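Long-range contacts in deacetylase EF_0837 (Enterococcus faecalis, PDB 2ICS), which uses two zinc ions to hydrolyse esters, deacetylating acetyl-(R)-mandelate in vitro with very low efficiency: residues His62-Met67 / Ile97-Asp102; Gly82-Ile87 / Ile360-Gly365; Thr109-Leu114 / Pro147-Gly152; Asn116-Gly121 / Leu131-Ala136. All blocks are in the same frame, centred on the assembly; numbering follows the deposited sequence.

Interaction 1: residues His62-Met67 / Ile97-Asp102. With ZN (zinc ion), chain B.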
loop_
_atom_site.group_PDB
_atom_site.type_symbol
_atom_site.label_atom_id
_atom_site.label_comp_id
_atom_site.label_asym_id
_atom_site.label_seq_id
_atom_site.Cartn_x
_atom_site.Cartn_y
_atom_site.Cartn_z
ATOM N N HIS A 62 6.549 6.338 0.907
ATOM C CA HIS A 62 7.807 7.001 0.607
ATOM C C HIS A 62 8.481 7.244 1.953
ATOM O O HIS A 62 8.164 8.198 2.670
ATOM C CB HIS A 62 7.551 8.297 -0.152
ATOM C CG HIS A 62 7.060 8.070 -1.547
ATOM N ND1 HIS A 62 7.827 7.511 -2.545
ATOM C CD2 HIS A 62 5.823 8.233 -2.081
ATOM C CE1 HIS A 62 7.047 7.347 -3.626
ATOM N NE2 HIS A 62 5.821 7.772 -3.397
ATOM N N CYS A 63 9.395 6.345 2.306
ATOM C CA CYS A 63 10.068 6.430 3.589
ATOM C C CYS A 63 11.593 6.343 3.607
ATOM O O CYS A 63 12.166 5.825 4.567
ATOM C CB CYS A 63 9.487 5.372 4.533
ATOM S SG CYS A 63 9.606 3.688 3.921
ATOM N N PHE A 64 12.247 6.819 2.549
ATOM C CA PHE A 64 13.709 6.854 2.517
ATOM C C PHE A 64 13.979 8.215 3.160
ATOM O O PHE A 64 13.879 9.245 2.494
ATOM C CB PHE A 64 14.239 6.842 1.078
ATOM C CG PHE A 64 15.745 6.945 0.982
ATOM C CD1 PHE A 64 16.359 7.205 -0.239
ATOM C CD2 PHE A 64 16.550 6.785 2.112
ATOM C CE1 PHE A 64 17.752 7.305 -0.342
ATOM C CE2 PHE A 64 17.941 6.885 2.021
ATOM C CZ PHE A 64 18.542 7.145 0.793
ATOM N N GLU A 65 14.311 8.214 4.450
ATOM C CA GLU A 65 14.522 9.458 5.190
ATOM C C GLU A 65 15.594 10.426 4.678
ATOM O O GLU A 65 15.590 11.603 5.050
ATOM C CB GLU A 65 14.768 9.155 6.676
ATOM C CG GLU A 65 16.119 8.532 6.996
ATOM C CD GLU A 65 16.345 8.374 8.494
ATOM O OE1 GLU A 65 15.759 7.453 9.106
ATOM O OE2 GLU A 65 17.104 9.182 9.065
ATOM N N LYS A 66 16.499 9.953 3.828
ATOM C CA LYS A 66 17.555 10.817 3.305
ATOM C C LYS A 66 17.220 11.521 1.990
ATOM O O LYS A 66 17.995 12.353 1.520
ATOM C CB LYS A 66 18.857 10.027 3.138
ATOM C CG LYS A 66 19.497 9.602 4.448
ATOM C CD LYS A 66 19.798 10.807 5.328
ATOM C CE LYS A 66 20.584 10.403 6.563
ATOM N NZ LYS A 66 21.895 9.792 6.196
HETATM N N MSE A 67 16.072 11.194 1.403
HETATM C CA MSE A 67 15.657 11.809 0.140
HETATM C C MSE A 67 15.226 13.254 0.351
HETATM O O MSE A 67 14.678 13.604 1.392
HETATM C CB MSE A 67 14.516 11.007 -0.498
HETATM C CG MSE A 67 14.097 11.478 -1.892
HETATM SE SE MSE A 67 15.543 11.504 -3.201
HETATM C CE MSE A 67 15.877 9.606 -3.346
ATOM N N ILE A 97 19.394 2.648 -3.728
ATOM C CA ILE A 97 18.573 1.734 -2.945
ATOM C C ILE A 97 19.331 1.079 -1.779
ATOM O O ILE A 97 18.736 0.745 -0.746
ATOM C CB ILE A 97 17.960 0.648 -3.854
ATOM C CG1 ILE A 97 16.897 -0.131 -3.081
ATOM C CG2 ILE A 97 19.058 -0.271 -4.388
ATOM C CD1 ILE A 97 15.955 -0.905 -3.965
ATOM N N HIS A 98 20.640 0.904 -1.938
ATOM C CA HIS A 98 21.451 0.304 -0.885
ATOM C C HIS A 98 21.523 1.207 0.340
ATOM O O HIS A 98 21.418 0.737 1.473
ATOM C CB HIS A 98 22.855 0.004 -1.408
ATOM C CG HIS A 98 22.970 -1.324 -2.089
ATOM N ND1 HIS A 98 23.042 -2.512 -1.392
ATOM C CD2 HIS A 98 22.986 -1.657 -3.401
ATOM C CE1 HIS A 98 23.097 -3.518 -2.246
ATOM N NE2 HIS A 98 23.065 -3.027 -3.472
ATOM N N GLU A 99 21.694 2.503 0.115
ATOM C CA GLU A 99 21.758 3.445 1.221
ATOM C C GLU A 99 20.415 3.421 1.949
ATOM O O GLU A 99 20.351 3.560 3.171
ATOM C CB GLU A 99 22.033 4.855 0.703
ATOM C CG GLU A 99 22.393 5.845 1.791
ATOM C CD GLU A 99 22.389 7.273 1.296
ATOM O OE1 GLU A 99 22.625 7.481 0.084
ATOM O OE2 GLU A 99 22.163 8.189 2.119
ATOM N N PHE A 100 19.342 3.246 1.181
ATOM C CA PHE A 100 17.994 3.193 1.738
ATOM C C PHE A 100 17.818 1.882 2.498
ATOM O O PHE A 100 17.291 1.863 3.612
ATOM C CB PHE A 100 16.964 3.315 0.602
ATOM C CG PHE A 100 15.528 3.123 1.034
ATOM C CD1 PHE A 100 15.109 3.470 2.316
ATOM C CD2 PHE A 100 14.587 2.622 0.136
ATOM C CE1 PHE A 100 13.768 3.321 2.702
ATOM C CE2 PHE A 100 13.248 2.469 0.507
ATOM C CZ PHE A 100 12.836 2.819 1.796
ATOM N N TYR A 101 18.282 0.791 1.898
ATOM C CA TYR A 101 18.184 -0.530 2.509
ATOM C C TYR A 101 18.828 -0.593 3.895
ATOM O O TYR A 101 18.257 -1.167 4.824
ATOM C CB TYR A 101 18.838 -1.575 1.606
ATOM C CG TYR A 101 18.878 -2.965 2.204
ATOM C CD1 TYR A 101 17.713 -3.713 2.363
ATOM C CD2 TYR A 101 20.083 -3.530 2.617
ATOM C CE1 TYR A 101 17.748 -4.993 2.918
ATOM C CE2 TYR A 101 20.129 -4.808 3.174
ATOM C CZ TYR A 101 18.962 -5.533 3.321
ATOM O OH TYR A 101 19.009 -6.797 3.868
ATOM N N ASP A 102 20.015 -0.008 4.031
ATOM C CA ASP A 102 20.721 -0.023 5.307
ATOM C C ASP A 102 19.930 0.670 6.411
ATOM O O ASP A 102 19.884 0.189 7.543
ATOM C CB ASP A 102 22.101 0.635 5.172
ATOM C CG ASP A 102 23.026 -0.129 4.242
ATOM O OD1 ASP A 102 23.043 -1.379 4.303
ATOM O OD2 ASP A 102 23.751 0.524 3.459
HETATM ZN ZN ZN B . 4.157 7.919 -4.485
HETATM O O HOH W 1 2.710 8.908 -5.478
#
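Just past the zinc-binding His-X-His motif of this amidohydrolase TIM barrel, Phe64 packs on Phe100 of helix 97-105. The two side chains run past each other in opposite directions. Each one lays its CB over the ring of the other. Phe100 CB stands 3.8 Å from the Phe64 ring centroid, almost straight above it. Phe64 CB lies 3.9 Å from the Phe100 centroid, nearer the rim. The ring planes are 30° apart, but they are slid so far that they barely overlap. This is a double CH-pi contact more than a stack. Phe64 CG is anti to the backbone N (chi1 177°), which carries the ring across the helix, so that CZ reaches Glu99. There the carboxylate meets the ring edge, with CD 3.9 Å from Phe64 CZ and the two planes nearly perpendicular. Lys66 NZ is 4.4 Å from Glu99 OE2, too far for a salt bridge. On the inner side, Cys63 SG touches the edge of the Phe100 ring, 4.0 Å from CZ. Next to this apolar cluster is His62, whose NE2 binds zinc at 2.0 Å. His60, Asp272, the carbamate of Lys154 and a water complete that site. Thr91 holds His62 ND1, while Asp88 of strand 83-89 accepts from the Cys63 N. The loop is thus fixed between strand 83-89, helix 74-77 and helix 97-105.

Interaction 2: residues Gly82-Ile87 / Ile360-Gly365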
loop_
_atom_site.group_PDB
_atom_site.type_symbol
_atom_site.label_atom_id
_atom_site.label_comp_id
_atom_site.label_asym_id
_atom_site.label_seq_id
_atom_site.Cartn_x
_atom_site.Cartn_y
_atom_site.Cartn_z
ATOM N N GLY A 82 -0.117 1.457 13.377
ATOM C CA GLY A 82 -0.700 0.130 13.274
ATOM C C GLY A 82 -0.343 -0.594 11.992
ATOM O O GLY A 82 -0.917 -1.640 11.689
ATOM N N VAL A 83 0.599 -0.043 11.232
ATOM C CA VAL A 83 1.013 -0.663 9.981
ATOM C C VAL A 83 2.310 -1.441 10.218
ATOM O O VAL A 83 3.351 -0.860 10.531
ATOM C CB VAL A 83 1.208 0.408 8.872
ATOM C CG1 VAL A 83 1.554 -0.263 7.545
ATOM C CG2 VAL A 83 -0.078 1.237 8.719
ATOM N N THR A 84 2.233 -2.762 10.087
ATOM C CA THR A 84 3.383 -3.625 10.322
ATOM C C THR A 84 4.379 -3.699 9.165
ATOM O O THR A 84 5.564 -3.935 9.381
ATOM C CB THR A 84 2.922 -5.057 10.691
ATOM O OG1 THR A 84 2.118 -5.597 9.633
ATOM C CG2 THR A 84 2.108 -5.033 11.974
ATOM N N THR A 85 3.900 -3.495 7.943
ATOM C CA THR A 85 4.760 -3.545 6.762
ATOM C C THR A 85 4.455 -2.401 5.795
ATOM O O THR A 85 3.292 -2.030 5.606
ATOM C CB THR A 85 4.588 -4.899 6.000
ATOM O OG1 THR A 85 5.040 -5.980 6.825
ATOM C CG2 THR A 85 5.391 -4.901 4.713
ATOM N N VAL A 86 5.501 -1.830 5.203
ATOM C CA VAL A 86 5.329 -0.760 4.230
ATOM C C VAL A 86 6.220 -1.033 3.033
ATOM O O VAL A 86 7.282 -1.652 3.156
ATOM C CB VAL A 86 5.696 0.648 4.793
ATOM C CG1 VAL A 86 4.720 1.049 5.891
ATOM C CG2 VAL A 86 7.130 0.653 5.310
ATOM N N ILE A 87 5.773 -0.587 1.868
ATOM C CA ILE A 87 6.537 -0.761 0.655
ATOM C C ILE A 87 6.771 0.608 0.050
ATOM O O ILE A 87 5.824 1.295 -0.345
ATOM C CB ILE A 87 5.790 -1.636 -0.369
ATOM C CG1 ILE A 87 5.352 -2.952 0.288
ATOM C CG2 ILE A 87 6.696 -1.907 -1.566
ATOM C CD1 ILE A 87 4.616 -3.901 -0.649
ATOM N N ILE A 360 -4.574 0.099 18.576
ATOM C CA ILE A 360 -4.191 0.335 19.959
ATOM C C ILE A 360 -2.947 -0.467 20.305
ATOM O O ILE A 360 -2.226 -0.134 21.243
ATOM C CB ILE A 360 -5.328 -0.026 20.940
ATOM C CG1 ILE A 360 -5.678 -1.506 20.818
ATOM C CG2 ILE A 360 -6.549 0.851 20.670
ATOM C CD1 ILE A 360 -6.735 -1.958 21.819
ATOM N N LYS A 361 -2.709 -1.531 19.549
ATOM C CA LYS A 361 -1.533 -2.375 19.734
ATOM C C LYS A 361 -1.079 -2.881 18.379
ATOM O O LYS A 361 -1.899 -3.178 17.511
ATOM C CB LYS A 361 -1.827 -3.569 20.643
ATOM C CG LYS A 361 -1.737 -3.268 22.130
ATOM C CD LYS A 361 -1.757 -4.547 22.955
ATOM C CE LYS A 361 -1.502 -4.263 24.428
ATOM N NZ LYS A 361 -2.519 -3.343 25.004
ATOM N N THR A 362 0.230 -2.972 18.198
ATOM C CA THR A 362 0.779 -3.444 16.943
ATOM C C THR A 362 1.884 -4.445 17.236
ATOM O O THR A 362 2.824 -4.154 17.974
ATOM C CB THR A 362 1.340 -2.270 16.109
ATOM O OG1 THR A 362 0.310 -1.288 15.915
ATOM C CG2 THR A 362 1.820 -2.760 14.752
ATOM N N ILE A 363 1.757 -5.633 16.663
ATOM C CA ILE A 363 2.743 -6.679 16.867
ATOM C C ILE A 363 3.514 -6.895 15.581
ATOM O O ILE A 363 2.921 -7.028 14.510
ATOM C CB ILE A 363 2.073 -8.002 17.279
ATOM C CG1 ILE A 363 1.248 -7.781 18.546
ATOM C CG2 ILE A 363 3.133 -9.075 17.503
ATOM C CD1 ILE A 363 0.503 -8.997 19.001
ATOM N N ILE A 364 4.837 -6.935 15.701
ATOM C CA ILE A 364 5.705 -7.120 14.554
ATOM C C ILE A 364 6.728 -8.207 14.851
ATOM O O ILE A 364 7.503 -8.095 15.802
ATOM C CB ILE A 364 6.461 -5.819 14.221
ATOM C CG1 ILE A 364 5.462 -4.681 13.991
ATOM C CG2 ILE A 364 7.351 -6.036 13.004
ATOM C CD1 ILE A 364 6.099 -3.352 13.575
ATOM N N GLY A 365 6.725 -9.250 14.023
ATOM C CA GLY A 365 7.647 -10.352 14.197
ATOM C C GLY A 365 7.572 -10.918 15.600
ATOM O O GLY A 365 8.564 -11.415 16.128
#
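Thr84, near the start of barrel strand 83-89, packs on Thr362 and Ile364 of strand 350-364. The contact joins the TIM barrel to a long strand near the C-terminus. The two strands are not neighbours in their sheet. Strands 51-61 and 331-344 come between them in its order. The short segments run at 46° to each other, with their axes 7.3 Å apart at the closest. Strand 350-364 also carries a classic beta bulge here, with Ile360 and Lys361 both facing Ile333.

The apolar part centres on one methyl group. Thr84 CG2 sits 3.6 Å from Thr362 CG2 and 3.9 Å from Ile364 CG1. It also reaches the backbone, 3.3 Å from Ile363 O. Thr84 has its CG2 anti to the carbonyl carbon, and this leaves the hydroxyl on another side (chi1 59°). The methyl can then face the second strand while OG1 bonds to Trp56 O of strand 51-61.

The polar groups of the contact look elsewhere for hydrogen bonds. Gly82 O is bonded to Thr332 OG1 of strand 331-344. Thr362 OG1 makes a weak hydrogen bond to Asn371 O, at the end of the modelled chain. All five touching residues are buried, so these outside partners matter for the polar atoms. The backbone of Gly82 passes close to the second threonine, and Gly82 CA comes within 3.2 Å of Thr362 OG1.

Interaction 3: residues Thr109-Leu114 / Pro147-Gly152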
loop_
_atom_site.group_PDB
_atom_site.type_symbol
_atom_site.label_atom_id
_atom_site.label_comp_id
_atom_site.label_asym_id
_atom_site.label_seq_id
_atom_site.Cartn_x
_atom_site.Cartn_y
_atom_site.Cartn_z
ATOM N N THR A 109 9.323 -1.282 11.949
ATOM C CA THR A 109 8.407 -1.661 10.885
ATOM C C THR A 109 9.141 -2.465 9.824
ATOM O O THR A 109 10.323 -2.233 9.586
ATOM C CB THR A 109 7.823 -0.408 10.199
ATOM O OG1 THR A 109 7.293 0.483 11.190
ATOM C CG2 THR A 109 6.716 -0.794 9.237
ATOM N N ASN A 110 8.454 -3.416 9.198
ATOM C CA ASN A 110 9.077 -4.177 8.123
ATOM C C ASN A 110 9.017 -3.238 6.928
ATOM O O ASN A 110 7.958 -2.689 6.619
ATOM C CB ASN A 110 8.295 -5.454 7.800
ATOM C CG ASN A 110 8.243 -6.415 8.963
ATOM O OD1 ASN A 110 9.253 -6.664 9.616
ATOM N ND2 ASN A 110 7.064 -6.969 9.227
ATOM N N VAL A 111 10.148 -3.043 6.265
ATOM C CA VAL A 111 10.199 -2.155 5.117
ATOM C C VAL A 111 10.702 -2.848 3.864
ATOM O O VAL A 111 11.801 -3.400 3.847
ATOM C CB VAL A 111 11.116 -0.941 5.388
ATOM C CG1 VAL A 111 11.178 -0.046 4.162
ATOM C CG2 VAL A 111 10.605 -0.160 6.594
ATOM N N PHE A 112 9.880 -2.829 2.822
ATOM C CA PHE A 112 10.251 -3.405 1.537
ATOM C C PHE A 112 10.219 -2.245 0.564
ATOM O O PHE A 112 9.775 -1.147 0.916
ATOM C CB PHE A 112 9.251 -4.471 1.104
ATOM C CG PHE A 112 9.224 -5.667 2.003
ATOM C CD1 PHE A 112 10.257 -6.605 1.966
ATOM C CD2 PHE A 112 8.187 -5.844 2.910
ATOM C CE1 PHE A 112 10.258 -7.703 2.820
ATOM C CE2 PHE A 112 8.174 -6.939 3.770
ATOM C CZ PHE A 112 9.215 -7.873 3.724
ATOM N N GLY A 113 10.691 -2.471 -0.650
ATOM C CA GLY A 113 10.676 -1.392 -1.611
ATOM C C GLY A 113 10.621 -1.834 -3.051
ATOM O O GLY A 113 10.953 -2.969 -3.385
ATOM N N LEU A 114 10.157 -0.923 -3.896
ATOM C CA LEU A 114 10.082 -1.130 -5.332
ATOM C C LEU A 114 11.242 -0.307 -5.853
ATOM O O LEU A 114 11.474 0.803 -5.379
ATOM C CB LEU A 114 8.783 -0.556 -5.897
ATOM C CG LEU A 114 7.518 -1.408 -5.927
ATOM C CD1 LEU A 114 7.525 -2.457 -4.818
ATOM C CD2 LEU A 114 6.319 -0.470 -5.819
ATOM N N PRO A 147 17.244 -9.425 -2.710
ATOM C CA PRO A 147 16.010 -10.197 -2.890
ATOM C C PRO A 147 15.080 -10.084 -1.682
ATOM O O PRO A 147 13.859 -10.188 -1.815
ATOM C CB PRO A 147 16.513 -11.630 -3.074
ATOM C CG PRO A 147 17.923 -11.461 -3.547
ATOM C CD PRO A 147 18.417 -10.314 -2.720
ATOM N N ASP A 148 15.667 -9.879 -0.507
ATOM C CA ASP A 148 14.898 -9.763 0.728
ATOM C C ASP A 148 14.334 -8.357 0.927
ATOM O O ASP A 148 13.702 -8.078 1.947
ATOM C CB ASP A 148 15.776 -10.102 1.940
ATOM C CG ASP A 148 16.480 -11.444 1.809
ATOM O OD1 ASP A 148 15.793 -12.463 1.559
ATOM O OD2 ASP A 148 17.723 -11.478 1.968
ATOM N N PHE A 149 14.561 -7.469 -0.035
ATOM C CA PHE A 149 14.087 -6.103 0.103
ATOM C C PHE A 149 13.285 -5.606 -1.090
ATOM O O PHE A 149 12.236 -4.991 -0.921
ATOM C CB PHE A 149 15.273 -5.170 0.341
ATOM C CG PHE A 149 14.877 -3.754 0.645
ATOM C CD1 PHE A 149 14.210 -3.444 1.827
ATOM C CD2 PHE A 149 15.157 -2.733 -0.256
ATOM C CE1 PHE A 149 13.825 -2.137 2.109
ATOM C CE2 PHE A 149 14.776 -1.416 0.016
ATOM C CZ PHE A 149 14.108 -1.119 1.202
ATOM N N VAL A 150 13.793 -5.868 -2.289
ATOM C CA VAL A 150 13.148 -5.448 -3.524
ATOM C C VAL A 150 12.011 -6.385 -3.912
ATOM O O VAL A 150 12.249 -7.539 -4.257
ATOM C CB VAL A 150 14.165 -5.412 -4.676
ATOM C CG1 VAL A 150 13.499 -4.928 -5.954
ATOM C CG2 VAL A 150 15.332 -4.505 -4.303
ATOM N N VAL A 151 10.778 -5.888 -3.879
ATOM C CA VAL A 151 9.638 -6.731 -4.229
ATOM C C VAL A 151 8.963 -6.332 -5.537
ATOM O O VAL A 151 7.923 -6.873 -5.908
ATOM C CB VAL A 151 8.598 -6.754 -3.088
ATOM C CG1 VAL A 151 9.235 -7.330 -1.832
ATOM C CG2 VAL A 151 8.077 -5.359 -2.820
ATOM N N GLY A 152 9.568 -5.393 -6.250
ATOM C CA GLY A 152 8.994 -4.970 -7.511
ATOM C C GLY A 152 9.702 -3.761 -8.069
ATOM O O GLY A 152 10.748 -3.367 -7.568
#
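The carbonyl O of Gly113 takes a hydrogen bond from Val151 N at 3.0 Å. Val150 CA also lies 3.3 Å from Gly113 O, in a CA-H...O contact. Gly113 N returns a bond to Phe149 O, again 3.0 Å long. Both hydrogen bonds are fairly straight, at 160°. They pair strand 110-114 in parallel with the short strand 150-152. Helix 136-145 links the two strands, which makes this a beta-alpha-beta unit of the TIM barrel. Phe149 adds a second grip. With chi1 at -174°, CG lies opposite the backbone N, and the ring packs against the backbone of Val111 to Gly113. One face of the ring has Gly113 N over its centre. Its edge meets Val111 O, which is 3.0 Å from Phe149 CE1. Beyond the ring are Tyr101 and Phe100 of helix 97-105, both meeting it edge-to-face. Phe112 approaches differently. Its ring turns an edge to the backbone of the other segment, with CE1 3.6 Å from Asp148 O and with Phe149 O near the ring plane. Val151 touches two side chains of strand 110-114, Phe112 with CG1 and Leu114 with CG2. Gly152 packs against Leu114 as well. The closest of these side-chain contacts of Val151 is at Leu114, where CD1 lies 3.6 Å from Val151 CG2.

Interaction 4: residues Asn116-Gly121 / Leu131-Ala136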
loop_
_atom_site.group_PDB
_atom_site.type_symbol
_atom_site.label_atom_id
_atom_site.label_comp_id
_atom_site.label_asym_id
_atom_site.label_seq_id
_atom_site.Cartn_x
_atom_site.Cartn_y
_atom_site.Cartn_z
ATOM N N ASN A 116 12.890 1.989 -8.575
ATOM C CA ASN A 116 12.472 2.859 -9.670
ATOM C C ASN A 116 13.268 2.425 -10.887
ATOM O O ASN A 116 14.453 2.135 -10.767
ATOM C CB ASN A 116 12.810 4.311 -9.333
ATOM C CG ASN A 116 11.955 5.307 -10.090
ATOM O OD1 ASN A 116 11.877 5.286 -11.321
ATOM N ND2 ASN A 116 11.309 6.201 -9.348
ATOM N N ILE A 117 12.640 2.378 -12.056
ATOM C CA ILE A 117 13.373 1.976 -13.252
ATOM C C ILE A 117 14.447 3.001 -13.608
ATOM O O ILE A 117 15.342 2.718 -14.400
ATOM C CB ILE A 117 12.434 1.771 -14.453
ATOM C CG1 ILE A 117 11.640 3.047 -14.730
ATOM C CG2 ILE A 117 11.512 0.597 -14.176
ATOM C CD1 ILE A 117 10.812 2.980 -15.994
ATOM N N SER A 118 14.351 4.193 -13.021
ATOM C CA SER A 118 15.343 5.248 -13.240
ATOM C C SER A 118 16.364 5.120 -12.099
ATOM O O SER A 118 16.017 5.289 -10.928
ATOM C CB SER A 118 14.676 6.623 -13.199
ATOM O OG SER A 118 15.579 7.632 -13.609
ATOM N N LYS A 119 17.616 4.828 -12.444
ATOM C CA LYS A 119 18.674 4.609 -11.454
ATOM C C LYS A 119 18.790 5.518 -10.228
ATOM O O LYS A 119 19.264 5.071 -9.183
ATOM C CB LYS A 119 20.043 4.519 -12.143
ATOM C CG LYS A 119 20.540 5.774 -12.852
ATOM C CD LYS A 119 22.015 5.584 -13.233
ATOM C CE LYS A 119 22.587 6.743 -14.044
ATOM N NZ LYS A 119 22.191 6.687 -15.485
ATOM N N TRP A 120 18.376 6.777 -10.326
ATOM C CA TRP A 120 18.472 7.651 -9.159
ATOM C C TRP A 120 17.137 7.865 -8.455
ATOM O O TRP A 120 17.020 8.707 -7.569
ATOM C CB TRP A 120 19.080 9.007 -9.538
ATOM C CG TRP A 120 20.527 8.907 -9.916
ATOM C CD1 TRP A 120 21.049 8.922 -11.178
ATOM C CD2 TRP A 120 21.631 8.713 -9.027
ATOM N NE1 TRP A 120 22.411 8.745 -11.129
ATOM C CE2 TRP A 120 22.794 8.614 -9.820
ATOM C CE3 TRP A 120 21.749 8.611 -7.633
ATOM C CZ2 TRP A 120 24.065 8.416 -9.267
ATOM C CZ3 TRP A 120 23.015 8.414 -7.081
ATOM C CH2 TRP A 120 24.157 8.318 -7.900
ATOM N N GLY A 121 16.132 7.088 -8.838
ATOM C CA GLY A 121 14.835 7.236 -8.212
ATOM C C GLY A 121 14.190 8.575 -8.521
ATOM O O GLY A 121 14.326 9.109 -9.621
ATOM N N LEU A 131 16.103 9.294 -20.695
ATOM C CA LEU A 131 16.107 7.840 -20.815
ATOM C C LEU A 131 17.403 7.111 -20.462
ATOM O O LEU A 131 17.378 5.916 -20.156
ATOM C CB LEU A 131 15.680 7.447 -22.224
ATOM C CG LEU A 131 14.371 6.668 -22.328
ATOM C CD1 LEU A 131 13.269 7.378 -21.549
ATOM C CD2 LEU A 131 13.997 6.516 -23.798
ATOM N N SER A 132 18.534 7.804 -20.504
ATOM C CA SER A 132 19.797 7.152 -20.177
ATOM C C SER A 132 19.794 6.696 -18.722
ATOM O O SER A 132 20.519 5.770 -18.354
ATOM C CB SER A 132 20.978 8.100 -20.427
ATOM O OG SER A 132 20.906 9.252 -19.604
ATOM N N LYS A 133 18.973 7.346 -17.900
ATOM C CA LYS A 133 18.873 7.008 -16.484
ATOM C C LYS A 133 18.157 5.681 -16.277
ATOM O O LYS A 133 18.254 5.072 -15.210
ATOM C CB LYS A 133 18.115 8.093 -15.725
ATOM C CG LYS A 133 18.774 9.460 -15.711
ATOM C CD LYS A 133 17.904 10.439 -14.926
ATOM C CE LYS A 133 18.497 11.830 -14.875
ATOM N NZ LYS A 133 17.605 12.757 -14.119
ATOM N N VAL A 134 17.438 5.238 -17.300
ATOM C CA VAL A 134 16.690 3.991 -17.228
ATOM C C VAL A 134 17.483 2.824 -17.806
ATOM O O VAL A 134 17.278 2.436 -18.958
ATOM C CB VAL A 134 15.350 4.117 -17.991
ATOM C CG1 VAL A 134 14.595 2.798 -17.958
ATOM C CG2 VAL A 134 14.507 5.218 -17.371
ATOM N N GLN A 135 18.386 2.267 -17.001
ATOM C CA GLN A 135 19.210 1.137 -17.437
ATOM C C GLN A 135 18.671 -0.182 -16.901
ATOM O O GLN A 135 18.683 -0.421 -15.693
ATOM C CB GLN A 135 20.657 1.310 -16.967
ATOM C CG GLN A 135 21.406 2.462 -17.609
ATOM C CD GLN A 135 22.850 2.555 -17.133
ATOM O OE1 GLN A 135 23.650 1.633 -17.341
ATOM N NE2 GLN A 135 23.189 3.669 -16.489
ATOM N N ALA A 136 18.206 -1.040 -17.802
ATOM C CA ALA A 136 17.666 -2.339 -17.413
ATOM C C ALA A 136 18.671 -3.117 -16.566
ATOM O O ALA A 136 18.308 -3.730 -15.560
ATOM C CB ALA A 136 17.298 -3.147 -18.656
HETATM O O HOH W 2 17.817 1.956 -13.779
#
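Lys133, Lys119 and Val134 carry most of the contact between two parts of the loop that joins strand 110-114 to helix 136-145 of the barrel. Lys133 O accepts a hydrogen bond from Lys119 N, 2.8 Å long and nearly straight at 166°. The same oxygen has other company. Lys119 CG is 3.4 Å from Lys133 O, and the CA-H of Ser118 also approaches it. The Lys119 CG sits between the backbone N and the carbonyl carbon (chi1 64°), which brings the aliphatic chain across this carbonyl. Lys133 offers its own aliphatic part to Ser118, with CB 3.3 Å from Ser118 OG. That hydroxyl is hydrogen-bonded to Glu127 O. The rest of Lys133 is extended and leads away from the first segment.

Val134 packs beside Ile117. Its CA lies 3.4 Å from Ile117 O in a CA-H...O contact, and its CG1 rests 4.2 Å from Ile117 CB. A water lies 2.7 Å from Ile117 O and 3.2 Å from Gln135 O. It can donate to either, so it may bridge the segments. Gln135 occupies the N-cap position, just before helix 136-145. Within the first segment, Asn116 OD1 accepts from Ser118 N in an Asx turn. A type I turn follows from Ser118 to Gly121. Helix 168-178 lies alongside, where Ile176 touches Ile117 and Leu172 touches Val134. The one decided direct hydrogen bond between the segments joins main-chain atoms, and the lysine chains lend aliphatic surface, so the hold does not rest on a salt bridge between them.

How the interactions relate
Interactions 1, 2 and 3 meet around neighbouring barrel strands. Interactions 2 and 3 share the pairing of strands 83-89 and 110-114, with a probable hydrogen bond of 2.9 Å between Val86 O and Phe112 N. The centres of interactions 1 and 3 are about 11 Å apart, and Phe100 CE2 is 3.8 Å from Phe149 CZ. Interaction 4 falls within the connection between the two strands of interaction 3, and segment 116-121 starts soon after strand 110-114. Interaction 1 holds zinc ligand His62. The Leu114 side chain of interaction 3 is about 9 Å from a zinc. The Ile117 side chain of interaction 4 is about 8 Å from that of Arg156, the likely transition-state stabiliser. Interaction 2 is remote from these sites.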